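Local coordinates for protein adenylation domain (Streptomyces sp., PDB 5N9W) that belongs to the ANL (AMP-binding) superfamily as an adenylation domain, with a large N-terminal part and a small C-terminal domain, at residues D22-A27 / G220-G225; D450-V455 / G514-A519; D462-C467 / P499-A504. All coordinates share one frame; numbering follows the deposited sequence. Where two conformers were deposited one is given.

Contact 1 of 3, residues D22-A27 / G220-G225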
loop_
_atom_site.group_PDB
_atom_site.type_symbol
_atom_site.label_atom_id
_atom_site.label_comp_id
_atom_site.label_asym_id
_atom_site.label_seq_id
_atom_site.Cartn_x
_atom_site.Cartn_y
_atom_site.Cartn_z
ATOM N N ASP A 22 -9.062 -14.969 -14.903
ATOM C CA ASP A 22 -9.299 -14.696 -16.308
ATOM C C ASP A 22 -8.195 -13.808 -16.877
ATOM O O ASP A 22 -7.794 -13.961 -18.024
ATOM C CB ASP A 22 -10.649 -14.015 -16.523
ATOM C CG ASP A 22 -11.818 -14.960 -16.388
ATOM O OD1 ASP A 22 -11.618 -16.189 -16.474
ATOM O OD2 ASP A 22 -12.951 -14.464 -16.192
ATOM N N LEU A 23 -7.709 -12.865 -16.077
ATOM C CA LEU A 23 -6.628 -11.991 -16.510
ATOM C C LEU A 23 -5.341 -12.777 -16.723
ATOM O O LEU A 23 -4.597 -12.519 -17.669
ATOM C CB LEU A 23 -6.383 -10.878 -15.498
ATOM C CG LEU A 23 -6.961 -9.489 -15.762
ATOM C CD1 LEU A 23 -8.334 -9.538 -16.401
ATOM C CD2 LEU A 23 -7.011 -8.714 -14.462
ATOM N N PHE A 24 -5.065 -13.726 -15.842
ATOM C CA PHE A 24 -3.852 -14.501 -15.973
ATOM C C PHE A 24 -3.986 -15.536 -17.120
ATOM O O PHE A 24 -3.018 -15.857 -17.810
ATOM C CB PHE A 24 -3.497 -15.181 -14.655
ATOM C CG PHE A 24 -2.218 -15.941 -14.718
ATOM C CD1 PHE A 24 -1.044 -15.295 -15.081
ATOM C CD2 PHE A 24 -2.186 -17.303 -14.485
ATOM C CE1 PHE A 24 0.141 -15.979 -15.178
ATOM C CE2 PHE A 24 -0.999 -17.998 -14.581
ATOM C CZ PHE A 24 0.167 -17.336 -14.925
ATOM N N SER A 25 -5.195 -16.039 -17.303
ATOM C CA SER A 25 -5.550 -16.946 -18.383
ATOM C C SER A 25 -5.193 -16.371 -19.772
ATOM O O SER A 25 -4.430 -16.971 -20.524
ATOM C CB SER A 25 -7.047 -17.253 -18.277
ATOM O OG SER A 25 -7.462 -18.293 -19.107
ATOM N N ARG A 26 -5.743 -15.202 -20.089
ATOM C CA ARG A 26 -5.454 -14.475 -21.316
ATOM C C ARG A 26 -3.964 -14.356 -21.559
ATOM O O ARG A 26 -3.470 -14.680 -22.639
ATOM C CB ARG A 26 -6.063 -13.082 -21.251
ATOM C CG ARG A 26 -6.679 -12.564 -22.503
ATOM C CD ARG A 26 -5.742 -11.635 -23.244
ATOM N NE ARG A 26 -4.735 -11.028 -22.378
ATOM C CZ ARG A 26 -3.699 -10.305 -22.814
ATOM N NH1 ARG A 26 -3.513 -10.087 -24.114
ATOM N NH2 ARG A 26 -2.845 -9.790 -21.936
ATOM N N ALA A 27 -3.238 -13.904 -20.546
ATOM C CA ALA A 27 -1.821 -13.644 -20.714
ATOM C C ALA A 27 -1.016 -14.929 -20.845
ATOM O O ALA A 27 -0.101 -14.996 -21.639
ATOM C CB ALA A 27 -1.299 -12.810 -19.569
ATOM N N GLY A 220 -0.093 -5.889 -12.242
ATOM C CA GLY A 220 0.460 -5.033 -13.267
ATOM C C GLY A 220 1.172 -5.893 -14.317
ATOM O O GLY A 220 0.881 -5.819 -15.497
ATOM N N ALA A 221 2.101 -6.729 -13.879
ATOM C CA ALA A 221 2.844 -7.574 -14.807
ATOM C C ALA A 221 1.979 -8.704 -15.379
ATOM O O ALA A 221 1.768 -8.754 -16.564
ATOM C CB ALA A 221 4.065 -8.141 -14.129
ATOM N N LEU A 222 1.458 -9.559 -14.507
ATOM C CA LEU A 222 0.731 -10.768 -14.864
ATOM C C LEU A 222 -0.514 -10.608 -15.758
ATOM O O LEU A 222 -0.981 -11.582 -16.339
ATOM C CB LEU A 222 0.328 -11.505 -13.586
ATOM C CG LEU A 222 1.237 -12.657 -13.151
ATOM C CD1 LEU A 222 2.722 -12.334 -13.253
ATOM C CD2 LEU A 222 0.896 -13.211 -11.760
ATOM N N SER A 223 -1.059 -9.405 -15.884
ATOM C CA SER A 223 -2.220 -9.244 -16.744
ATOM C C SER A 223 -1.839 -8.672 -18.100
ATOM O O SER A 223 -2.696 -8.477 -18.939
ATOM C CB SER A 223 -3.269 -8.345 -16.085
ATOM O OG SER A 223 -2.845 -6.997 -16.059
ATOM N N THR A 224 -0.557 -8.391 -18.300
ATOM C CA THR A 224 -0.096 -7.760 -19.522
ATOM C C THR A 224 0.909 -8.634 -20.270
ATOM O O THR A 224 1.287 -8.322 -21.376
ATOM C CB THR A 224 0.568 -6.395 -19.254
ATOM O OG1 THR A 224 1.556 -6.533 -18.236
ATOM C CG2 THR A 224 -0.449 -5.347 -18.838
ATOM N N GLY A 225 1.367 -9.709 -19.651
ATOM C CA GLY A 225 2.407 -10.517 -20.257
ATOM C C GLY A 225 3.788 -10.040 -19.845
ATOM O O GLY A 225 4.796 -10.625 -20.257
HETATM O O HOH W 1 -4.910 -10.635 -19.378
#
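Leu23, Phe24, Arg26 and Ala27 of helix 20-30 pack against the last residue of helix 213-222, Leu222, and the turn that follows it, Ser223 to Gly225, in the large N-terminal part of the ANL fold. Helix 213-222 ends in a turn in which Gly225 leaves helical geometry with a positive phi of 90°. Ala27 points its CB into this turn, 3.5 Å from Leu222 O and 4.1 Å from Gly225 N. Phe24 holds its CG anti to the backbone N (chi1 -177°), which brings the ring to the end of helix 213-222. There the CD1 edge lies near Leu222 O, while CD1 is also 4.0 Å from Leu222 CG. The two side chains run at a slant to each other. Leu49 of helix 46-62 touches Phe24, and Tyr46 touches Leu222 and Ala27. Nearby, Leu23 CG rests against Ser223 CB at 3.9 Å. The hydroxyl of Ser223 turns back to its own helix and bonds Trp219 O. Arg26 NH1 forms a salt bridge with Glu30. Its NH2 gives only a weak bond to Ser223 O, 3.3 Å long with an angle of 133°. A water bridges the same pieces: it accepts from Arg26 NE at 3.0 Å, and donates to Leu23 O at 2.6 Å and to Ser223 O at 3.1 Å.

Contact 2 of 3, residues D450-V455 / G514-A519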
loop_
_atom_site.group_PDB
_atom_site.type_symbol
_atom_site.label_atom_id
_atom_site.label_comp_id
_atom_site.label_asym_id
_atom_site.label_seq_id
_atom_site.Cartn_x
_atom_site.Cartn_y
_atom_site.Cartn_z
ATOM N N ASP A 450 12.558 11.743 9.476
ATOM C CA ASP A 450 11.146 11.473 9.680
ATOM C C ASP A 450 10.708 11.772 11.109
ATOM O O ASP A 450 11.513 11.732 12.026
ATOM C CB ASP A 450 10.851 10.016 9.355
ATOM C CG ASP A 450 9.844 9.866 8.255
ATOM O OD1 ASP A 450 8.832 10.610 8.295
ATOM O OD2 ASP A 450 10.081 9.016 7.356
ATOM N N ALA A 451 9.419 12.033 11.285
ATOM C CA ALA A 451 8.878 12.383 12.585
ATOM C C ALA A 451 7.417 11.990 12.694
ATOM O O ALA A 451 6.664 12.139 11.751
ATOM C CB ALA A 451 9.044 13.883 12.857
ATOM N N VAL A 452 7.015 11.500 13.862
ATOM C CA VAL A 452 5.600 11.327 14.147
ATOM C C VAL A 452 5.267 11.977 15.494
ATOM O O VAL A 452 5.941 11.749 16.488
ATOM C CB VAL A 452 5.204 9.850 14.140
ATOM C CG1 VAL A 452 5.993 9.083 15.171
ATOM C CG2 VAL A 452 3.713 9.693 14.370
ATOM N N VAL A 453 4.248 12.824 15.518
ATOM C CA VAL A 453 3.844 13.447 16.767
ATOM C C VAL A 453 2.451 12.966 17.130
ATOM O O VAL A 453 1.630 12.668 16.250
ATOM C CB VAL A 453 3.900 14.998 16.699
ATOM C CG1 VAL A 453 5.101 15.453 15.888
ATOM C CG2 VAL A 453 2.655 15.568 16.100
ATOM N N TRP A 454 2.203 12.842 18.431
ATOM C CA TRP A 454 0.888 12.430 18.904
ATOM C C TRP A 454 0.572 12.949 20.295
ATOM O O TRP A 454 1.457 13.411 21.009
ATOM C CB TRP A 454 0.772 10.919 18.897
ATOM C CG TRP A 454 1.540 10.228 19.969
ATOM C CD1 TRP A 454 1.037 9.712 21.117
ATOM C CD2 TRP A 454 2.952 9.920 19.976
ATOM N NE1 TRP A 454 2.037 9.117 21.845
ATOM C CE2 TRP A 454 3.220 9.235 21.175
ATOM C CE3 TRP A 454 4.005 10.177 19.103
ATOM C CZ2 TRP A 454 4.499 8.793 21.517
ATOM C CZ3 TRP A 454 5.276 9.737 19.441
ATOM C CH2 TRP A 454 5.515 9.055 20.635
ATOM N N VAL A 455 -0.698 12.867 20.671
ATOM C CA VAL A 455 -1.123 13.176 22.023
ATOM C C VAL A 455 -0.969 11.973 22.912
ATOM O O VAL A 455 -1.629 10.974 22.710
ATOM C CB VAL A 455 -2.574 13.607 22.063
ATOM C CG1 VAL A 455 -2.932 14.101 23.462
ATOM C CG2 VAL A 455 -2.798 14.674 21.039
ATOM N N GLY A 514 3.178 0.795 5.455
ATOM C CA GLY A 514 4.274 1.738 5.581
ATOM C C GLY A 514 3.920 3.082 6.201
ATOM O O GLY A 514 4.767 3.956 6.327
ATOM N N LYS A 515 2.654 3.271 6.557
ATOM C CA LYS A 515 2.249 4.447 7.327
ATOM C C LYS A 515 2.744 4.287 8.773
ATOM O O LYS A 515 2.838 3.171 9.280
ATOM C CB LYS A 515 0.724 4.642 7.285
ATOM C CG LYS A 515 0.187 5.220 5.965
ATOM C CD LYS A 515 -0.561 6.557 6.133
ATOM C CE LYS A 515 0.405 7.720 6.332
ATOM N NZ LYS A 515 -0.072 8.976 5.689
ATOM N N ALA A 516 3.067 5.402 9.440
ATOM C CA ALA A 516 3.664 5.335 10.783
ATOM C C ALA A 516 2.700 4.725 11.789
ATOM O O ALA A 516 1.535 5.099 11.850
ATOM C CB ALA A 516 4.115 6.693 11.230
ATOM N N ASP A 517 3.198 3.739 12.527
ATOM C CA ASP A 517 2.417 3.026 13.535
ATOM C C ASP A 517 2.387 3.804 14.841
ATOM O O ASP A 517 3.342 3.741 15.613
ATOM C CB ASP A 517 3.005 1.635 13.771
ATOM C CG ASP A 517 2.071 0.726 14.524
ATOM O OD1 ASP A 517 0.937 1.143 14.845
ATOM O OD2 ASP A 517 2.474 -0.430 14.761
ATOM N N ARG A 518 1.290 4.519 15.087
ATOM C CA ARG A 518 1.159 5.367 16.265
ATOM C C ARG A 518 1.058 4.583 17.568
ATOM O O ARG A 518 1.603 4.983 18.594
ATOM C CB ARG A 518 -0.063 6.271 16.128
ATOM C CG ARG A 518 0.114 7.364 15.111
ATOM C CD ARG A 518 -0.327 8.733 15.633
ATOM N NE ARG A 518 0.377 9.813 14.947
ATOM C CZ ARG A 518 0.298 10.042 13.639
ATOM N NH1 ARG A 518 -0.464 9.275 12.876
ATOM N NH2 ARG A 518 0.980 11.037 13.082
ATOM N N ALA A 519 0.345 3.468 17.528
ATOM C CA ALA A 519 0.128 2.674 18.725
ATOM C C ALA A 519 1.408 2.006 19.159
ATOM O O ALA A 519 1.608 1.750 20.331
ATOM C CB ALA A 519 -0.939 1.651 18.486
#
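Strand residues Val452 and Trp454 face Ala516 and Arg518 at CA distances of 7.1 Å and 7.5 Å, where the loop 514-517 runs into helix 518-528 with Asp517 at its N-cap. Arg518 carries most of the contact. Its CG stands anti to the carbonyl carbon (chi1 -72°) and the chain bends at chi2 (-133°), which brings the guanidinium alongside the strand. Val452 CG2 sits over one face of that flat group, 3.3 Å from Arg518 NH2. The same methyl also touches the CB of Ala516 at 4.4 Å. At the guanidinium edge, Arg518 NE gives a weak bond of 3.4 Å to Val453 O, with an angle of 151°. Further back, the aliphatic CD of Arg518 lies 4.1 Å from Trp454 CB. The stronger polar partner of Arg518 is Glu439 of helix 435-443, whose carboxylate makes a salt bridge with NH2. Glu439 OE2 also accepts from the backbone N of Val453. One carboxylate thus serves both the strand and the arginine. At this largely buried contact apolar Val452 covers one face of the guanidinium, and the charge of Arg518 is probably balanced mainly by Glu439.

Contact 3 of 3, residues D462-C467 / P499-A504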
loop_
_atom_site.group_PDB
_atom_site.type_symbol
_atom_site.label_atom_id
_atom_site.label_comp_id
_atom_site.label_asym_id
_atom_site.label_seq_id
_atom_site.Cartn_x
_atom_site.Cartn_y
_atom_site.Cartn_z
ATOM N N ASP A 462 -3.128 14.453 32.374
ATOM C CA ASP A 462 -1.848 14.848 31.805
ATOM C C ASP A 462 -1.678 14.332 30.373
ATOM O O ASP A 462 -1.033 13.318 30.135
ATOM C CB ASP A 462 -0.714 14.348 32.694
ATOM C CG ASP A 462 0.588 15.064 32.438
ATOM O OD1 ASP A 462 0.575 16.072 31.703
ATOM O OD2 ASP A 462 1.624 14.619 32.986
ATOM N N SER A 463 -2.271 15.045 29.425
ATOM C CA SER A 463 -2.114 14.732 28.019
ATOM C C SER A 463 -1.285 15.804 27.334
ATOM O O SER A 463 -1.588 16.990 27.423
ATOM C CB SER A 463 -3.470 14.587 27.361
ATOM O OG SER A 463 -4.103 13.444 27.891
ATOM N N ARG A 464 -0.212 15.376 26.679
ATOM C CA ARG A 464 0.708 16.298 26.027
ATOM C C ARG A 464 1.214 15.740 24.696
ATOM O O ARG A 464 1.244 14.527 24.479
ATOM C CB ARG A 464 1.905 16.602 26.932
ATOM C CG ARG A 464 1.614 17.347 28.229
ATOM C CD ARG A 464 2.447 16.784 29.385
ATOM N NE ARG A 464 3.865 16.710 29.057
ATOM C CZ ARG A 464 4.720 15.853 29.602
ATOM N NH1 ARG A 464 4.308 14.977 30.508
ATOM N NH2 ARG A 464 5.993 15.870 29.231
ATOM N N LEU A 465 1.621 16.643 23.815
ATOM C CA LEU A 465 2.252 16.288 22.551
ATOM C C LEU A 465 3.617 15.655 22.741
ATOM O O LEU A 465 4.465 16.202 23.433
ATOM C CB LEU A 465 2.403 17.522 21.666
ATOM C CG LEU A 465 1.166 17.979 20.925
ATOM C CD1 LEU A 465 1.545 19.061 19.934
ATOM C CD2 LEU A 465 0.570 16.786 20.225
ATOM N N VAL A 466 3.830 14.512 22.107
ATOM C CA VAL A 466 5.160 13.911 22.060
ATOM C C VAL A 466 5.585 13.728 20.603
ATOM O O VAL A 466 4.747 13.628 19.714
ATOM C CB VAL A 466 5.205 12.556 22.796
ATOM C CG1 VAL A 466 6.647 12.107 23.035
ATOM C CG2 VAL A 466 4.490 12.656 24.112
ATOM N N CYS A 467 6.887 13.702 20.366
ATOM C CA CYS A 467 7.405 13.485 19.036
ATOM C C CYS A 467 8.456 12.389 19.053
ATOM O O CYS A 467 9.336 12.379 19.911
ATOM C CB CYS A 467 7.993 14.777 18.474
ATOM S SG CYS A 467 8.947 14.618 16.948
ATOM N N PRO A 499 5.979 20.087 20.613
ATOM C CA PRO A 499 5.983 18.850 21.389
ATOM C C PRO A 499 6.573 19.082 22.758
ATOM O O PRO A 499 7.511 19.853 22.860
ATOM C CB PRO A 499 6.858 17.920 20.556
ATOM C CG PRO A 499 6.653 18.402 19.161
ATOM C CD PRO A 499 6.559 19.894 19.274
ATOM N N SER A 500 6.028 18.425 23.773
ATOM C CA SER A 500 6.503 18.572 25.133
ATOM C C SER A 500 7.699 17.672 25.369
ATOM O O SER A 500 8.514 17.928 26.246
ATOM C CB SER A 500 5.391 18.249 26.138
ATOM O OG SER A 500 5.002 16.886 26.048
ATOM N N GLN A 501 7.810 16.618 24.566
ATOM C CA GLN A 501 8.899 15.653 24.704
ATOM C C GLN A 501 9.328 15.081 23.360
ATOM O O GLN A 501 8.487 14.850 22.487
ATOM C CB GLN A 501 8.465 14.523 25.619
ATOM C CG GLN A 501 9.582 13.693 26.174
ATOM C CD GLN A 501 9.203 13.146 27.519
ATOM O OE1 GLN A 501 8.306 13.675 28.176
ATOM N NE2 GLN A 501 9.864 12.082 27.938
ATOM N N TYR A 502 10.630 14.831 23.217
ATOM C CA TYR A 502 11.211 14.273 21.985
ATOM C C TYR A 502 11.899 12.938 22.212
ATOM O O TYR A 502 12.748 12.810 23.089
ATOM C CB TYR A 502 12.232 15.231 21.376
ATOM C CG TYR A 502 11.639 16.461 20.751
ATOM C CD1 TYR A 502 11.460 17.616 21.499
ATOM C CD2 TYR A 502 11.288 16.485 19.403
ATOM C CE1 TYR A 502 10.930 18.741 20.939
ATOM C CE2 TYR A 502 10.757 17.614 18.833
ATOM C CZ TYR A 502 10.579 18.740 19.615
ATOM O OH TYR A 502 10.053 19.886 19.086
ATOM N N LEU A 503 11.550 11.955 21.387
ATOM C CA LEU A 503 12.174 10.635 21.450
ATOM C C LEU A 503 12.946 10.312 20.165
ATOM O O LEU A 503 12.365 10.214 19.083
ATOM C CB LEU A 503 11.125 9.552 21.709
ATOM C CG LEU A 503 11.641 8.118 21.643
ATOM C CD1 LEU A 503 12.549 7.804 22.820
ATOM C CD2 LEU A 503 10.481 7.138 21.553
ATOM N N ALA A 504 14.254 10.139 20.297
ATOM C CA ALA A 504 15.104 9.784 19.173
ATOM C C ALA A 504 15.066 8.287 18.908
ATOM O O ALA A 504 15.429 7.498 19.776
ATOM C CB ALA A 504 16.521 10.224 19.428
#
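At chi1 65° the hydroxyl of Ser500 folds back over its own backbone, and OG reaches Leu465 O at 2.8 Å. Cys467 has its SG anti to the backbone N (chi1 169°), beside the ring of Tyr502. Leu465 O is gripped twice by one residue: Ser500 N also donates to it, at 2.7 Å. The two donors approach from opposite faces of the carbonyl plane. Arg464 NE adds a weak bond to Ser500 OG, and its guanidinium has a cation-pi partner in Phe458. Further along, the strands are paired in parallel. Cys467 N donates to Gln501 O at 2.9 Å, and Leu503 N to Cys467 O at 2.7 Å. Side chains then sort to the two faces of the sheet. Val466 and Gln501 lie side by side on one, where Phe525 of helix 518-528 meets both. On the other, Cys467 CB packs on Pro499 CG at 3.9 Å. The sulfur-aromatic contact is oblique, with Cys467 SG 4.9 Å from the Tyr502 ring centroid. With helix 482-492 joining the two parallel strands along the chain, and touching Tyr502, this is a beta-alpha-beta crossover in the small C-terminal domain of the ANL fold.

From the N terminus, contact 1 closes first. It joins helix 20-30 to the end of helix 213-222 across nearly 200 residues of the large N-terminal part. Contacts 2 and 3 come later in the chain, on the other side of its centre, and their centres lie 37 Å and 49 Å from that of contact 1. Contact 2 ties strand 448-457 to the start of the last helix, 518-528. Contact 3 is nested within that loop and pairs strand 462-471 with strand 501-504. The two share a three-stranded sheet in which strand 462-471 is central. They touch there, with Trp454 O 2.8 Å from Val466 N, a probable hydrogen bond.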